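Local coordinates for protein CDP-glucose-4,6-dehydratase (Yersinia pseudotuberculosis, PDB 1RKX) that converts CDP-D-glucose to its 4-keto-6-deoxy derivative, removing water with the aid of a bound NAD cofactor, as an SDR-family dehydratase, at residues H234-L245 against L314-T325. Numbering follows the deposited sequence.
Sequences HVLEPLSGYLLL and LGWHPRWNLNTT
Glu237, on the first turn of helix 236-251, grips the loop 315-321 by two consecutive backbone amides: its OE1 takes Arg319 N at 2.8 Å on the syn lone pair, and its OE2 receives Trp320 N at 2.8 Å, 27° out of the carboxylate plane. A bend at chi2 (-89°) swings the carboxylate over to this chain, and with two oxygens side by side glutamate can serve both amides. Tyr353 OH also bonds to OE1, so three donors hold this buried carboxylate; a water lies 3.0 Å from OE2 and also accepts from His234 N.

Packing is tight beside it. Trp320 and His234 form a T-shaped (edge-to-face) pair, planes at 81°, with Trp320 CZ3 over the middle of the imidazole. Rotation of the imidazole is restrained at both nitrogens: ND1 accepts Leu236 N, a capping bond at the start of helix 236-251, and NE2 bonds to Glu349. Thr325 CG2 fills in at the edge of that ring. Farther along, Trp316 directs NE1 almost straight at Ser240 OG (3.1 Å), the acceptor lying in the indole plane, while Gly241, lacking a side chain, lets Trp316 CD1 come within 3.5 Å of its CA. Ser240 in turn donates to Glu237 O. Leu244 presses CD2 to 3.2 Å from Leu314 O and against Trp316 CB.

The looser side is toward solvent, where the partly exposed Arg319 reaches Ser240 and His317 O through a second water, while its NH1 bonds to Tyr353 O.

In this extended-SDR Rossmann fold, the contact fastens the chain between helices 308-314 and 322-338 along helix 236-251, whose other flanks meet helix 20-31 and strands 187-192 and 196-197, with C-terminal helix 342-355 supplying Tyr353 and Glu349.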
ATOM      1  N   HIS C 234      -1.719 -26.477 -17.333  1.00 20.11           N
ATOM      2  CA  HIS C 234      -0.885 -27.579 -17.782  1.00 19.01           C
ATOM      3  C   HIS C 234       0.557 -27.174 -17.509  1.00 18.40           C
ATOM      4  O   HIS C 234       0.927 -26.004 -17.662  1.00 18.14           O
ATOM      5  CB  HIS C 234      -1.107 -27.838 -19.273  1.00 18.78           C
ATOM      6  CG  HIS C 234      -0.468 -29.097 -19.769  1.00 20.62           C
ATOM      7  ND1 HIS C 234       0.882 -29.196 -20.029  1.00 21.98           N
ATOM      8  CD2 HIS C 234      -0.994 -30.315 -20.037  1.00 22.80           C
ATOM      9  CE1 HIS C 234       1.161 -30.421 -20.439  1.00 20.63           C
ATOM     10  NE2 HIS C 234       0.040 -31.121 -20.452  1.00 24.24           N
ATOM     11  N   VAL C 235       1.367 -28.145 -17.103  1.00 18.49           N
ATOM     12  CA  VAL C 235       2.764 -27.899 -16.778  1.00 18.59           C
ATOM     13  C   VAL C 235       3.539 -27.157 -17.870  1.00 19.18           C
ATOM     14  O   VAL C 235       4.445 -26.381 -17.574  1.00 17.18           O
ATOM     15  CB  VAL C 235       3.486 -29.232 -16.426  1.00 19.04           C
ATOM     16  CG1 VAL C 235       3.420 -30.203 -17.602  1.00 18.59           C
ATOM     17  CG2 VAL C 235       4.930 -28.953 -16.022  1.00 20.64           C
ATOM     18  N   LEU C 236       3.184 -27.373 -19.132  1.00 18.15           N
ATOM     19  CA  LEU C 236       3.893 -26.694 -20.208  1.00 18.28           C
ATOM     20  C   LEU C 236       3.613 -25.186 -20.284  1.00 18.59           C
ATOM     21  O   LEU C 236       4.398 -24.439 -20.864  1.00 19.92           O
ATOM     22  CB  LEU C 236       3.569 -27.356 -21.550  1.00 18.12           C
ATOM     23  CG  LEU C 236       3.971 -28.831 -21.666  1.00 19.38           C
ATOM     24  CD1 LEU C 236       3.564 -29.368 -23.032  1.00 20.57           C
ATOM     25  CD2 LEU C 236       5.483 -28.981 -21.455  1.00 19.53           C
ATOM     26  N   GLU C 237       2.506 -24.737 -19.696  1.00 19.60           N
ATOM     27  CA  GLU C 237       2.160 -23.315 -19.723  1.00 18.24           C
ATOM     28  C   GLU C 237       3.200 -22.461 -18.985  1.00 17.20           C
ATOM     29  O   GLU C 237       3.804 -21.572 -19.580  1.00 15.14           O
ATOM     30  CB  GLU C 237       0.759 -23.105 -19.138  1.00 19.09           C
ATOM     31  CG  GLU C 237      -0.333 -23.906 -19.868  1.00 20.54           C
ATOM     32  CD  GLU C 237      -0.968 -23.163 -21.041  1.00 22.42           C
ATOM     33  OE1 GLU C 237      -0.244 -22.503 -21.823  1.00 22.65           O
ATOM     34  OE2 GLU C 237      -2.205 -23.252 -21.193  1.00 20.19           O
ATOM     35  N   PRO C 238       3.417 -22.704 -17.681  1.00 16.11           N
ATOM     36  CA  PRO C 238       4.425 -21.870 -17.026  1.00 18.33           C
ATOM     37  C   PRO C 238       5.821 -22.123 -17.594  1.00 17.43           C
ATOM     38  O   PRO C 238       6.624 -21.199 -17.703  1.00 17.65           O
ATOM     39  CB  PRO C 238       4.310 -22.266 -15.552  1.00 17.05           C
ATOM     40  CG  PRO C 238       3.786 -23.681 -15.611  1.00 17.61           C
ATOM     41  CD  PRO C 238       2.746 -23.580 -16.705  1.00 16.66           C
ATOM     42  N   LEU C 239       6.104 -23.370 -17.962  1.00 17.43           N
ATOM     43  CA  LEU C 239       7.416 -23.696 -18.516  1.00 19.14           C
ATOM     44  C   LEU C 239       7.689 -22.886 -19.784  1.00 18.64           C
ATOM     45  O   LEU C 239       8.817 -22.445 -20.015  1.00 17.52           O
ATOM     46  CB  LEU C 239       7.524 -25.198 -18.803  1.00 18.88           C
ATOM     47  CG  LEU C 239       8.101 -26.051 -17.661  1.00 21.24           C
ATOM     48  CD1 LEU C 239       7.342 -25.789 -16.370  1.00 22.47           C
ATOM     49  CD2 LEU C 239       8.047 -27.523 -18.040  1.00 19.73           C
ATOM     50  N   SER C 240       6.664 -22.678 -20.606  1.00 18.41           N
ATOM     51  CA  SER C 240       6.860 -21.892 -21.821  1.00 19.24           C
ATOM     52  C   SER C 240       7.264 -20.485 -21.403  1.00 18.90           C
ATOM     53  O   SER C 240       8.087 -19.851 -22.054  1.00 16.69           O
ATOM     54  CB  SER C 240       5.585 -21.858 -22.677  1.00 18.75           C
ATOM     55  OG  SER C 240       4.509 -21.197 -22.029  1.00 21.32           O
ATOM     56  N   GLY C 241       6.692 -20.010 -20.298  1.00 18.23           N
ATOM     57  CA  GLY C 241       7.032 -18.686 -19.807  1.00 18.57           C
ATOM     58  C   GLY C 241       8.466 -18.637 -19.307  1.00 18.09           C
ATOM     59  O   GLY C 241       9.176 -17.663 -19.545  1.00 18.74           O
ATOM     60  N   TYR C 242       8.894 -19.690 -18.612  1.00 19.31           N
ATOM     61  CA  TYR C 242      10.264 -19.768 -18.092  1.00 17.86           C
ATOM     62  C   TYR C 242      11.267 -19.725 -19.249  1.00 20.28           C
ATOM     63  O   TYR C 242      12.290 -19.053 -19.172  1.00 18.31           O
ATOM     64  CB  TYR C 242      10.486 -21.075 -17.319  1.00 17.98           C
ATOM     65  CG  TYR C 242       9.605 -21.294 -16.101  1.00 17.73           C
ATOM     66  CD1 TYR C 242       9.655 -22.500 -15.402  1.00 17.03           C
ATOM     67  CD2 TYR C 242       8.708 -20.316 -15.666  1.00 17.16           C
ATOM     68  CE1 TYR C 242       8.837 -22.732 -14.299  1.00 16.87           C
ATOM     69  CE2 TYR C 242       7.875 -20.544 -14.558  1.00 17.33           C
ATOM     70  CZ  TYR C 242       7.945 -21.749 -13.886  1.00 16.04           C
ATOM     71  OH  TYR C 242       7.111 -21.988 -12.815  1.00 16.62           O
ATOM     72  N   LEU C 243      10.967 -20.461 -20.315  1.00 20.51           N
ATOM     73  CA  LEU C 243      11.849 -20.516 -21.484  1.00 20.90           C
ATOM     74  C   LEU C 243      11.912 -19.162 -22.176  1.00 21.55           C
ATOM     75  O   LEU C 243      12.990 -18.690 -22.536  1.00 21.97           O
ATOM     76  CB  LEU C 243      11.366 -21.589 -22.467  1.00 21.61           C
ATOM     77  CG  LEU C 243      11.467 -23.049 -22.005  1.00 22.29           C
ATOM     78  CD1 LEU C 243      10.657 -23.945 -22.934  1.00 22.75           C
ATOM     79  CD2 LEU C 243      12.928 -23.483 -21.969  1.00 21.42           C
ATOM     80  N   LEU C 244      10.752 -18.534 -22.355  1.00 22.99           N
ATOM     81  CA  LEU C 244      10.681 -17.223 -22.990  1.00 21.34           C
ATOM     82  C   LEU C 244      11.491 -16.213 -22.188  1.00 19.87           C
ATOM     83  O   LEU C 244      12.241 -15.411 -22.749  1.00 20.13           O
ATOM     84  CB  LEU C 244       9.222 -16.765 -23.077  1.00 23.51           C
ATOM     85  CG  LEU C 244       8.967 -15.391 -23.691  1.00 28.10           C
ATOM     86  CD1 LEU C 244       9.455 -15.377 -25.141  1.00 30.54           C
ATOM     87  CD2 LEU C 244       7.475 -15.080 -23.625  1.00 29.77           C
ATOM     88  N   LEU C 245      11.336 -16.248 -20.869  1.00 19.71           N
ATOM     89  CA  LEU C 245      12.067 -15.341 -19.995  1.00 19.10           C
ATOM     90  C   LEU C 245      13.571 -15.588 -20.083  1.00 20.39           C
ATOM     91  O   LEU C 245      14.355 -14.642 -20.139  1.00 17.33           O
ATOM     92  CB  LEU C 245      11.611 -15.517 -18.542  1.00 18.46           C
ATOM     93  CG  LEU C 245      12.376 -14.712 -17.485  1.00 20.05           C
ATOM     94  CD1 LEU C 245      12.239 -13.225 -17.755  1.00 20.42           C
ATOM     95  CD2 LEU C 245      11.840 -15.061 -16.097  1.00 19.13           C
ATOM     96  N   LEU C 314       6.739  -9.622 -21.728  1.00 29.71           N
ATOM     97  CA  LEU C 314       7.332 -10.794 -22.364  1.00 29.60           C
ATOM     98  C   LEU C 314       6.542 -11.245 -23.580  1.00 30.14           C
ATOM     99  O   LEU C 314       7.037 -12.022 -24.396  1.00 30.15           O
ATOM    100  CB  LEU C 314       7.411 -11.965 -21.381  1.00 28.67           C
ATOM    101  CG  LEU C 314       8.373 -11.904 -20.195  1.00 26.81           C
ATOM    102  CD1 LEU C 314       8.165 -13.139 -19.334  1.00 25.54           C
ATOM    103  CD2 LEU C 314       9.806 -11.834 -20.687  1.00 27.90           C
ATOM    104  N   GLY C 315       5.314 -10.761 -23.707  1.00 30.22           N
ATOM    105  CA  GLY C 315       4.487 -11.177 -24.821  1.00 28.67           C
ATOM    106  C   GLY C 315       4.034 -12.601 -24.572  1.00 28.31           C
ATOM    107  O   GLY C 315       3.681 -13.327 -25.500  1.00 28.92           O
ATOM    108  N   TRP C 316       4.057 -13.008 -23.304  1.00 28.38           N
ATOM    109  CA  TRP C 316       3.643 -14.356 -22.921  1.00 26.71           C
ATOM    110  C   TRP C 316       2.131 -14.485 -22.876  1.00 28.00           C
ATOM    111  O   TRP C 316       1.429 -13.505 -22.626  1.00 28.48           O
ATOM    112  CB  TRP C 316       4.180 -14.723 -21.537  1.00 22.16           C
ATOM    113  CG  TRP C 316       3.806 -16.120 -21.137  1.00 18.76           C
ATOM    114  CD1 TRP C 316       4.374 -17.279 -21.586  1.00 18.73           C
ATOM    115  CD2 TRP C 316       2.753 -16.510 -20.243  1.00 18.49           C
ATOM    116  NE1 TRP C 316       3.747 -18.363 -21.029  1.00 18.52           N
ATOM    117  CE2 TRP C 316       2.745 -17.923 -20.201  1.00 17.76           C
ATOM    118  CE3 TRP C 316       1.815 -15.803 -19.476  1.00 16.90           C
ATOM    119  CZ2 TRP C 316       1.833 -18.649 -19.420  1.00 18.42           C
ATOM    120  CZ3 TRP C 316       0.904 -16.524 -18.693  1.00 16.89           C
ATOM    121  CH2 TRP C 316       0.922 -17.935 -18.675  1.00 18.42           C
ATOM    122  N   HIS C 317       1.641 -15.702 -23.091  1.00 32.89           N
ATOM    123  CA  HIS C 317       0.211 -15.979 -23.055  1.00 37.89           C
ATOM    124  C   HIS C 317      -0.052 -17.485 -22.994  1.00 35.53           C
ATOM    125  O   HIS C 317       0.590 -18.263 -23.704  1.00 32.55           O
ATOM    126  CB  HIS C 317      -0.464 -15.401 -24.300  1.00 49.73           C
ATOM    127  CG  HIS C 317       0.031 -15.998 -25.581  1.00 64.71           C
ATOM    128  ND1 HIS C 317       1.342 -15.894 -25.993  1.00 71.23           N
ATOM    129  CD2 HIS C 317      -0.604 -16.729 -26.530  1.00 71.25           C
ATOM    130  CE1 HIS C 317       1.495 -16.534 -27.139  1.00 73.98           C
ATOM    131  NE2 HIS C 317       0.330 -17.050 -27.486  1.00 74.03           N
ATOM    132  N   PRO C 318      -0.985 -17.918 -22.128  1.00 31.70           N
ATOM    133  CA  PRO C 318      -1.286 -19.348 -22.035  1.00 32.17           C
ATOM    134  C   PRO C 318      -1.871 -19.815 -23.367  1.00 29.17           C
ATOM    135  O   PRO C 318      -2.394 -19.006 -24.133  1.00 28.38           O
ATOM    136  CB  PRO C 318      -2.283 -19.420 -20.880  1.00 32.68           C
ATOM    137  CG  PRO C 318      -2.939 -18.076 -20.898  1.00 34.47           C
ATOM    138  CD  PRO C 318      -1.781 -17.148 -21.158  1.00 33.08           C
ATOM    139  N   ARG C 319      -1.794 -21.112 -23.639  1.00 26.78           N
ATOM    140  CA  ARG C 319      -2.275 -21.641 -24.909  1.00 28.57           C
ATOM    141  C   ARG C 319      -3.430 -22.623 -24.821  1.00 26.74           C
ATOM    142  O   ARG C 319      -4.189 -22.767 -25.780  1.00 26.82           O
ATOM    143  CB  ARG C 319      -1.119 -22.314 -25.658  1.00 28.90           C
ATOM    144  CG  ARG C 319       0.116 -21.455 -25.775  1.00 34.23           C
ATOM    145  CD  ARG C 319       1.192 -22.139 -26.600  1.00 35.23           C
ATOM    146  NE  ARG C 319       2.418 -21.354 -26.581  1.00 37.57           N
ATOM    147  CZ  ARG C 319       3.432 -21.519 -27.421  1.00 39.19           C
ATOM    148  NH1 ARG C 319       3.372 -22.453 -28.366  1.00 39.17           N
ATOM    149  NH2 ARG C 319       4.503 -20.746 -27.316  1.00 39.64           N
ATOM    150  N   TRP C 320      -3.570 -23.301 -23.684  1.00 24.83           N
ATOM    151  CA  TRP C 320      -4.641 -24.282 -23.524  1.00 26.12           C
ATOM    152  C   TRP C 320      -5.631 -23.979 -22.405  1.00 25.58           C
ATOM    153  O   TRP C 320      -5.233 -23.672 -21.280  1.00 26.05           O
ATOM    154  CB  TRP C 320      -4.064 -25.675 -23.257  1.00 25.76           C
ATOM    155  CG  TRP C 320      -3.201 -26.241 -24.344  1.00 29.07           C
ATOM    156  CD1 TRP C 320      -3.139 -25.836 -25.651  1.00 29.04           C
ATOM    157  CD2 TRP C 320      -2.312 -27.356 -24.226  1.00 29.05           C
ATOM    158  NE1 TRP C 320      -2.264 -26.636 -26.353  1.00 29.88           N
ATOM    159  CE2 TRP C 320      -1.743 -27.577 -25.501  1.00 30.53           C
ATOM    160  CE3 TRP C 320      -1.940 -28.195 -23.164  1.00 30.48           C
ATOM    161  CZ2 TRP C 320      -0.822 -28.606 -25.744  1.00 29.03           C
ATOM    162  CZ3 TRP C 320      -1.024 -29.217 -23.406  1.00 29.60           C
ATOM    163  CH2 TRP C 320      -0.477 -29.411 -24.689  1.00 29.16           C
ATOM    164  N   ASN C 321      -6.923 -24.073 -22.709  1.00 27.45           N
ATOM    165  CA  ASN C 321      -7.929 -23.850 -21.684  1.00 29.19           C
ATOM    166  C   ASN C 321      -7.863 -25.112 -20.833  1.00 28.08           C
ATOM    167  O   ASN C 321      -7.138 -26.048 -21.175  1.00 26.85           O
ATOM    168  CB  ASN C 321      -9.322 -23.685 -22.301  1.00 35.59           C
ATOM    169  CG  ASN C 321      -9.720 -24.858 -23.170  1.00 41.87           C
ATOM    170  OD1 ASN C 321      -9.746 -26.001 -22.719  1.00 46.36           O
ATOM    171  ND2 ASN C 321     -10.040 -24.578 -24.427  1.00 47.82           N
ATOM    172  N   LEU C 322      -8.608 -25.157 -19.736  1.00 26.72           N
ATOM    173  CA  LEU C 322      -8.552 -26.328 -18.873  1.00 29.63           C
ATOM    174  C   LEU C 322      -9.019 -27.606 -19.566  1.00 29.62           C
ATOM    175  O   LEU C 322      -8.355 -28.637 -19.471  1.00 28.39           O
ATOM    176  CB  LEU C 322      -9.360 -26.099 -17.594  1.00 29.02           C
ATOM    177  CG  LEU C 322      -9.093 -27.147 -16.505  1.00 30.54           C
ATOM    178  CD1 LEU C 322      -7.592 -27.251 -16.253  1.00 27.94           C
ATOM    179  CD2 LEU C 322      -9.830 -26.778 -15.228  1.00 31.00           C
ATOM    180  N   ASN C 323     -10.150 -27.538 -20.267  1.00 33.01           N
ATOM    181  CA  ASN C 323     -10.684 -28.706 -20.964  1.00 36.98           C
ATOM    182  C   ASN C 323      -9.633 -29.355 -21.855  1.00 31.10           C
ATOM    183  O   ASN C 323      -9.436 -30.565 -21.811  1.00 28.42           O
ATOM    184  CB  ASN C 323     -11.899 -28.326 -21.814  1.00 49.47           C
ATOM    185  CG  ASN C 323     -13.061 -27.824 -20.982  1.00 62.86           C
ATOM    186  OD1 ASN C 323     -14.181 -27.694 -21.477  1.00 70.74           O
ATOM    187  ND2 ASN C 323     -12.800 -27.529 -19.714  1.00 71.14           N
ATOM    188  N   THR C 324      -8.970 -28.544 -22.672  1.00 25.96           N
ATOM    189  CA  THR C 324      -7.932 -29.045 -23.558  1.00 26.61           C
ATOM    190  C   THR C 324      -6.864 -29.745 -22.720  1.00 24.60           C
ATOM    191  O   THR C 324      -6.446 -30.868 -23.024  1.00 23.50           O
ATOM    192  CB  THR C 324      -7.275 -27.894 -24.338  1.00 27.66           C
ATOM    193  OG1 THR C 324      -8.254 -27.265 -25.174  1.00 29.63           O
ATOM    194  CG2 THR C 324      -6.126 -28.406 -25.193  1.00 29.56           C
ATOM    195  N   THR C 325      -6.436 -29.076 -21.656  1.00 21.75           N
ATOM    196  CA  THR C 325      -5.415 -29.612 -20.757  1.00 22.60           C
ATOM    197  C   THR C 325      -5.829 -30.945 -20.133  1.00 21.89           C
ATOM    198  O   THR C 325      -5.042 -31.896 -20.114  1.00 22.98           O
ATOM    199  CB  THR C 325      -5.086 -28.580 -19.649  1.00 23.05           C
ATOM    200  OG1 THR C 325      -4.391 -27.474 -20.245  1.00 23.30           O
ATOM    201  CG2 THR C 325      -4.223 -29.200 -18.544  1.00 22.46           C
TER
HETATM  202  O   HOH W   1      -3.475 -25.204 -19.297  1.00 20.92           O
HETATM  203  O   HOH W   2       3.035 -19.597 -24.348  1.00 37.78           O